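Local coordinates for protein ORF10 (Moritella marina, PDB 6RIW) that probably catalyses 3-oxoacyl-ACP synthesis as the ketosynthase–chain length factor didomain, one part of a longer polyunsaturated fatty acid synthase, at residues L400-N404 with G405-G409; Q590-G593 with R594-T598; Q755-A758 with E759-Y762. All coordinates share one frame; numbering follows the deposited sequence.

Contact 1 of 3, residues L400-N404 with G405-G409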
# COMPACT_ATOMS: atom_id res chain seq x y z
N LEU A 400 -8.01 32.72 -4.22
CA LEU A 400 -8.94 32.64 -3.11
C LEU A 400 -8.42 33.46 -1.93
O LEU A 400 -7.26 33.87 -1.88
CB LEU A 400 -9.15 31.19 -2.66
CG LEU A 400 -9.61 30.13 -3.66
CD1 LEU A 400 -9.24 28.76 -3.12
CD2 LEU A 400 -11.09 30.21 -3.92
N GLN A 401 -9.30 33.71 -0.97
CA GLN A 401 -8.89 34.18 0.35
C GLN A 401 -9.45 33.23 1.40
O GLN A 401 -10.41 32.51 1.15
CB GLN A 401 -9.37 35.61 0.62
CG GLN A 401 -10.77 35.65 1.18
CD GLN A 401 -11.35 37.06 1.21
OE1 GLN A 401 -10.63 38.04 1.04
NE2 GLN A 401 -12.66 37.15 1.41
N SER A 402 -8.81 33.21 2.57
CA SER A 402 -9.29 32.33 3.63
C SER A 402 -10.66 32.81 4.13
O SER A 402 -11.15 33.87 3.75
CB SER A 402 -8.30 32.25 4.80
OG SER A 402 -7.88 33.53 5.26
N LYS A 403 -11.28 31.99 4.99
CA LYS A 403 -12.64 32.27 5.42
C LYS A 403 -12.82 33.71 5.90
O LYS A 403 -13.78 34.38 5.52
CB LYS A 403 -13.05 31.29 6.52
CG LYS A 403 -14.54 31.34 6.90
CD LYS A 403 -14.88 30.35 8.01
CE LYS A 403 -16.21 30.71 8.68
NZ LYS A 403 -17.31 29.72 8.41
N ASN A 404 -11.88 34.21 6.70
CA ASN A 404 -12.00 35.54 7.30
C ASN A 404 -11.02 36.55 6.70
O ASN A 404 -10.62 37.51 7.37
CB ASN A 404 -11.82 35.46 8.82
CG ASN A 404 -12.89 34.60 9.48
OD1 ASN A 404 -14.07 34.97 9.52
ND2 ASN A 404 -12.48 33.44 9.97
N GLY A 405 -10.61 36.35 5.45
CA GLY A 405 -9.72 37.28 4.78
C GLY A 405 -8.32 37.36 5.34
O GLY A 405 -7.59 38.31 5.04
N TYR A 406 -7.92 36.37 6.15
CA TYR A 406 -6.60 36.42 6.78
C TYR A 406 -5.50 36.18 5.76
O TYR A 406 -4.53 36.95 5.69
CB TYR A 406 -6.52 35.40 7.92
CG TYR A 406 -5.28 35.51 8.77
CD1 TYR A 406 -5.16 36.50 9.75
CD2 TYR A 406 -4.21 34.64 8.59
CE1 TYR A 406 -4.02 36.61 10.53
CE2 TYR A 406 -3.05 34.74 9.38
CZ TYR A 406 -2.97 35.73 10.35
OH TYR A 406 -1.84 35.84 11.12
N PHE A 407 -5.62 35.12 4.96
CA PHE A 407 -4.72 34.83 3.85
C PHE A 407 -5.37 35.28 2.55
O PHE A 407 -6.55 35.01 2.31
CB PHE A 407 -4.40 33.34 3.77
CG PHE A 407 -3.38 32.88 4.76
CD1 PHE A 407 -2.03 33.16 4.57
CD2 PHE A 407 -3.76 32.16 5.88
CE1 PHE A 407 -1.08 32.73 5.47
CE2 PHE A 407 -2.80 31.74 6.81
CZ PHE A 407 -1.46 32.03 6.60
N THR A 408 -4.60 35.97 1.70
CA THR A 408 -5.08 36.37 0.39
C THR A 408 -3.96 36.17 -0.62
O THR A 408 -2.86 35.72 -0.27
CB THR A 408 -5.54 37.84 0.37
OG1 THR A 408 -4.41 38.69 0.59
CG2 THR A 408 -6.59 38.11 1.44
N GLY A 409 -4.23 36.57 -1.86
CA GLY A 409 -3.22 36.54 -2.91
C GLY A 409 -1.95 37.30 -2.57
O GLY A 409 -0.91 37.06 -3.20
O HOH W 1 -6.87 36.96 -2.70

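Contact 2 of 3, residues Q590-G593 with R594-T598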
# COMPACT_ATOMS: atom_id res chain seq x y z
N GLN A 590 -10.19 -7.16 -11.66
CA GLN A 590 -11.47 -7.43 -12.30
C GLN A 590 -12.13 -6.16 -12.80
O GLN A 590 -12.93 -6.23 -13.73
CB GLN A 590 -12.39 -8.18 -11.33
CG GLN A 590 -11.89 -9.57 -11.00
CD GLN A 590 -12.62 -10.20 -9.83
OE1 GLN A 590 -13.71 -9.76 -9.48
NE2 GLN A 590 -12.04 -11.24 -9.23
N TYR A 591 -11.81 -5.00 -12.22
CA TYR A 591 -12.46 -3.77 -12.65
C TYR A 591 -12.06 -3.40 -14.08
O TYR A 591 -12.92 -3.14 -14.93
CB TYR A 591 -12.14 -2.63 -11.68
CG TYR A 591 -12.76 -1.36 -12.17
CD1 TYR A 591 -14.13 -1.23 -12.25
CD2 TYR A 591 -11.96 -0.31 -12.61
CE1 TYR A 591 -14.71 -0.07 -12.76
CE2 TYR A 591 -12.52 0.85 -13.11
CZ TYR A 591 -13.90 0.96 -13.18
OH TYR A 591 -14.46 2.11 -13.67
N ARG A 592 -10.76 -3.34 -14.36
CA ARG A 592 -10.36 -3.16 -15.76
C ARG A 592 -10.75 -4.37 -16.60
O ARG A 592 -11.04 -4.24 -17.80
CB ARG A 592 -8.86 -2.88 -15.88
CG ARG A 592 -8.45 -2.61 -17.33
CD ARG A 592 -7.02 -2.10 -17.49
NE ARG A 592 -6.74 -1.96 -18.93
CZ ARG A 592 -5.81 -1.17 -19.44
NH1 ARG A 592 -5.04 -0.43 -18.65
NH2 ARG A 592 -5.64 -1.10 -20.76
N GLY A 593 -10.76 -5.56 -15.99
CA GLY A 593 -11.29 -6.73 -16.68
C GLY A 593 -12.67 -6.49 -17.26
O GLY A 593 -12.99 -7.00 -18.34
N ARG A 594 -13.49 -5.70 -16.58
CA ARG A 594 -14.78 -5.29 -17.13
C ARG A 594 -14.63 -4.14 -18.13
O ARG A 594 -15.11 -4.21 -19.27
CB ARG A 594 -15.72 -4.89 -15.99
CG ARG A 594 -16.98 -4.13 -16.41
CD ARG A 594 -17.56 -3.20 -15.34
NE ARG A 594 -18.50 -2.29 -16.00
CZ ARG A 594 -19.79 -2.55 -16.21
NH1 ARG A 594 -20.32 -3.68 -15.76
NH2 ARG A 594 -20.54 -1.68 -16.88
N VAL A 595 -13.97 -3.08 -17.72
CA VAL A 595 -13.98 -1.83 -18.49
C VAL A 595 -13.39 -2.04 -19.88
O VAL A 595 -13.90 -1.52 -20.88
CB VAL A 595 -13.24 -0.74 -17.71
CG1 VAL A 595 -12.89 0.42 -18.60
CG2 VAL A 595 -14.09 -0.29 -16.50
N ASN A 596 -12.33 -2.83 -19.96
CA ASN A 596 -11.58 -2.96 -21.22
C ASN A 596 -12.36 -3.72 -22.28
O ASN A 596 -12.01 -3.65 -23.47
CB ASN A 596 -10.25 -3.65 -20.93
CG ASN A 596 -9.12 -3.14 -21.80
OD1 ASN A 596 -8.05 -2.80 -21.30
ND2 ASN A 596 -9.34 -3.14 -23.13
N LEU A 597 -13.43 -4.43 -21.90
CA LEU A 597 -14.21 -5.14 -22.90
C LEU A 597 -14.84 -4.19 -23.92
O LEU A 597 -15.23 -4.65 -24.99
CB LEU A 597 -15.28 -6.01 -22.23
CG LEU A 597 -14.71 -7.20 -21.45
CD1 LEU A 597 -15.81 -7.89 -20.63
CD2 LEU A 597 -14.08 -8.17 -22.40
N THR A 598 -14.95 -2.89 -23.60
CA THR A 598 -15.35 -1.87 -24.57
C THR A 598 -14.62 -2.01 -25.91
O THR A 598 -15.23 -2.11 -26.98
CB THR A 598 -15.09 -0.47 -24.00
OG1 THR A 598 -16.00 -0.22 -22.92
CG2 THR A 598 -15.28 0.61 -25.07

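Contact 3 of 3, residues Q755-A758 with E759-Y762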
# COMPACT_ATOMS: atom_id res chain seq x y z
N GLN A 755 2.19 0.19 30.73
CA GLN A 755 0.94 0.93 30.82
C GLN A 755 -0.30 0.05 30.71
O GLN A 755 -1.37 0.54 30.35
CB GLN A 755 0.91 2.04 29.76
CG GLN A 755 2.06 3.03 29.89
CD GLN A 755 2.02 3.79 31.22
OE1 GLN A 755 0.98 3.87 31.88
NE2 GLN A 755 3.16 4.32 31.63
N VAL A 756 -0.21 -1.23 31.05
CA VAL A 756 -1.38 -2.09 31.04
C VAL A 756 -1.50 -2.73 32.41
O VAL A 756 -0.51 -2.88 33.13
CB VAL A 756 -1.30 -3.19 29.97
CG1 VAL A 756 -1.14 -2.57 28.58
CG2 VAL A 756 -0.14 -4.12 30.28
N THR A 757 -2.71 -3.15 32.75
CA THR A 757 -2.90 -3.93 33.97
C THR A 757 -2.88 -5.43 33.66
O THR A 757 -3.12 -5.86 32.52
CB THR A 757 -4.21 -3.55 34.67
OG1 THR A 757 -5.31 -3.78 33.79
CG2 THR A 757 -4.20 -2.07 35.06
N ALA A 758 -2.60 -6.23 34.70
CA ALA A 758 -2.34 -7.65 34.48
C ALA A 758 -3.53 -8.35 33.84
O ALA A 758 -3.35 -9.21 32.97
CB ALA A 758 -1.95 -8.32 35.80
N GLU A 759 -4.75 -7.98 34.23
CA GLU A 759 -5.89 -8.74 33.71
C GLU A 759 -6.22 -8.40 32.26
O GLU A 759 -7.14 -9.01 31.71
CB GLU A 759 -7.13 -8.53 34.58
CG GLU A 759 -7.74 -7.12 34.51
CD GLU A 759 -6.88 -6.07 35.23
OE1 GLU A 759 -5.99 -6.44 36.05
OE2 GLU A 759 -7.08 -4.87 34.95
N GLN A 760 -5.50 -7.48 31.63
CA GLN A 760 -5.69 -7.17 30.21
C GLN A 760 -4.86 -8.05 29.29
O GLN A 760 -5.16 -8.11 28.09
CB GLN A 760 -5.27 -5.73 29.92
CG GLN A 760 -6.04 -4.67 30.66
CD GLN A 760 -5.70 -3.32 30.10
OE1 GLN A 760 -4.71 -2.71 30.50
NE2 GLN A 760 -6.50 -2.87 29.13
N VAL A 761 -3.79 -8.67 29.77
CA VAL A 761 -2.69 -9.09 28.92
C VAL A 761 -2.89 -10.54 28.49
O VAL A 761 -2.99 -11.44 29.32
CB VAL A 761 -1.35 -8.91 29.63
CG1 VAL A 761 -0.22 -9.40 28.74
CG2 VAL A 761 -1.17 -7.44 30.00
N TYR A 762 -2.94 -10.77 27.17
CA TYR A 762 -2.85 -12.13 26.66
C TYR A 762 -1.44 -12.65 26.81
O TYR A 762 -1.20 -13.69 27.44
CB TYR A 762 -3.28 -12.19 25.19
CG TYR A 762 -4.77 -12.07 24.92
CD1 TYR A 762 -5.59 -13.19 24.96
CD2 TYR A 762 -5.34 -10.84 24.60
CE1 TYR A 762 -6.95 -13.10 24.68
CE2 TYR A 762 -6.70 -10.73 24.32
CZ TYR A 762 -7.50 -11.87 24.36
OH TYR A 762 -8.83 -11.76 24.10
O HOH W 2 -4.17 -0.01 29.71

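Contact 1 of 3, residues L400-N404 with G405-G409
Ser402 and Phe407 are joined by a backbone bond and a hydroxyl bond that bracket a type I beta turn from Ser402 to Gly405, in the loop between strands 389-390 and 417-418. The Ser402 N-H donates to Phe407 O (2.9 Å), and Phe407 N returns a nearly straight bond to Ser402 OG (2.8 Å, 169° at the hydrogen). A chi1 of 50° sets the hydroxyl between the serine's own N and C, and from there it reaches across the loop. The turn itself is closed by Gly405 N, which binds Ser402 O at 3.1 Å from well above the carbonyl plane.

Beside these bonds, Gln401 and Thr408 lie alongside each other and point the same way, with CB of Gln401 3.8 Å from CG2 of Thr408. Helix 336-350 supplies the second shell: Glu347 OE1 is hydrogen-bonded to Ser402 OG, and its OE2 takes Asn404 ND2, so the two oxygens of one carboxylate reach the first and third residues of the turn. The Tyr406 ring makes a cation-pi contact with Lys356, and its OH is bonded to Asn355 O. At the ends of the two segments, a water donates to Leu400 O and accepts from Gly409 N at 2.8 Å.

Contact 2 of 3, residues Q590-G593 with R594-T598
Arg592 holds Asn596 one helical turn further on, using two nitrogens side-on against a single oxygen. Arg592 NE donates to Asn596 OD1 at 2.8 Å, and Arg592 NH2 to the same oxygen at 3.0 Å. OD1 lies at the guanidinium edge, near its plane; the guanidinium and amide planes are 22° apart, and the NE bond lies in the amide carbonyl plane. The arginine chain is extended from CG to NE, and its CG is anti to the backbone N (chi1 -177°), which carries the group alongside Asn596 rather than across it. The two donors probably limit rotation of the amide, whose ND2 makes a weak bond to Tyr158 O. The arginine has further partners: NH1 forms a salt bridge with Asp227, and NH2 also binds Met41 O.

Val595 N and Asn596 N make i to i+4 helical bonds, to Tyr591 O at 3.0 Å and Arg592 O at 2.9 Å. Arg594 N divides itself between Gln590 O and a weak bond to Tyr591 O, a bifurcation near the last turn of helix 589-595. The Arg594 guanidinium is met by Asp56 and Asp626, the Gln590 amide by Glu700 and Lys507, and Gly593 O accepts from His138 NE2.

On another side of the helix, Val595 CG2 stands over one face of the Tyr591 ring, 3.9 Å from its centroid and 25° off the normal, a CH-pi contact displaced toward the rim.

All the touching residues are buried: Val595 and Tyr591 pack on Met233 of helix 228-237, Arg592 on Met134 of helix 129-148, and Leu597 on Val628 of helix 614-628.

Contact 3 of 3, residues Q755-A758 with E759-Y762
Thr757 and Gln760 grip each other twice around a short 3-10 turn, in the loop that joins strand 741-752 to strand 763-772. Glu759 comes first along the later segment. With CG between its own N and C (chi1 69°) and the chain bent at chi2, its carboxylate folds back over the turn to Thr757 OG1. The modelled separation of Thr757 OG1 from Glu759 OE2, 2.4 Å, is too short to trust in detail, so this bond is doubtful in its exact geometry.

Gln760 follows. Gln760 N donates to Thr757 O (3.0 Å, 159° at the hydrogen), approaching from above the carbonyl plane. The glutamine side chain, extended beyond CG, reaches back toward the earlier segment, and Gln760 OE1 accepts from Thr757 N at 3.0 Å, in the amide plane and on a lone pair. A water donates to Gln760 OE1 at 2.9 Å and also to Gln755 O, tying the start of the loop to the amide.

Val761 is the last of the series to touch. Val761 N makes a nearly straight but long bond to Ala758 O (3.3 Å, 173°), the second i to i+3 link of the turn. Val761 CG2 presses on Val756 CG2 at 3.5 Å, closer than usual for two carbons, the side chains crossing at about a right angle. Val756 and Gln760 also lean on Ile472 of strand 469-478.

Thr757 thus has both its backbone N and O engaged by one glutamine, and OE1 takes two donors, which is consistent with limited rotation of the Gln760 amide, a group that links Thr757 N directly and Gln755 O through water.

In the fold
Contact 2 is core, whereas contacts 1 and 3 lie at the surface, their centres about 36 and 32 Å from the centre of the chain. Contact 1 belongs to the first KS3 range, probably the ketosynthase half; contacts 2 and 3 share the second, probably the chain length factor half, on opposite sides of the chain's centre. The three hold no helix or strand in common: contact 1 rests on helix 336-350, contact 2 on helices 129-148, 228-237 and 614-628, contact 3 on strand 469-478. Both surface loops bind backbone N-H groups to side-chain oxygens and hold a bridging water, while the buried helix has i to i+4 bonds and an arginine-amide grip backed by salt bridges.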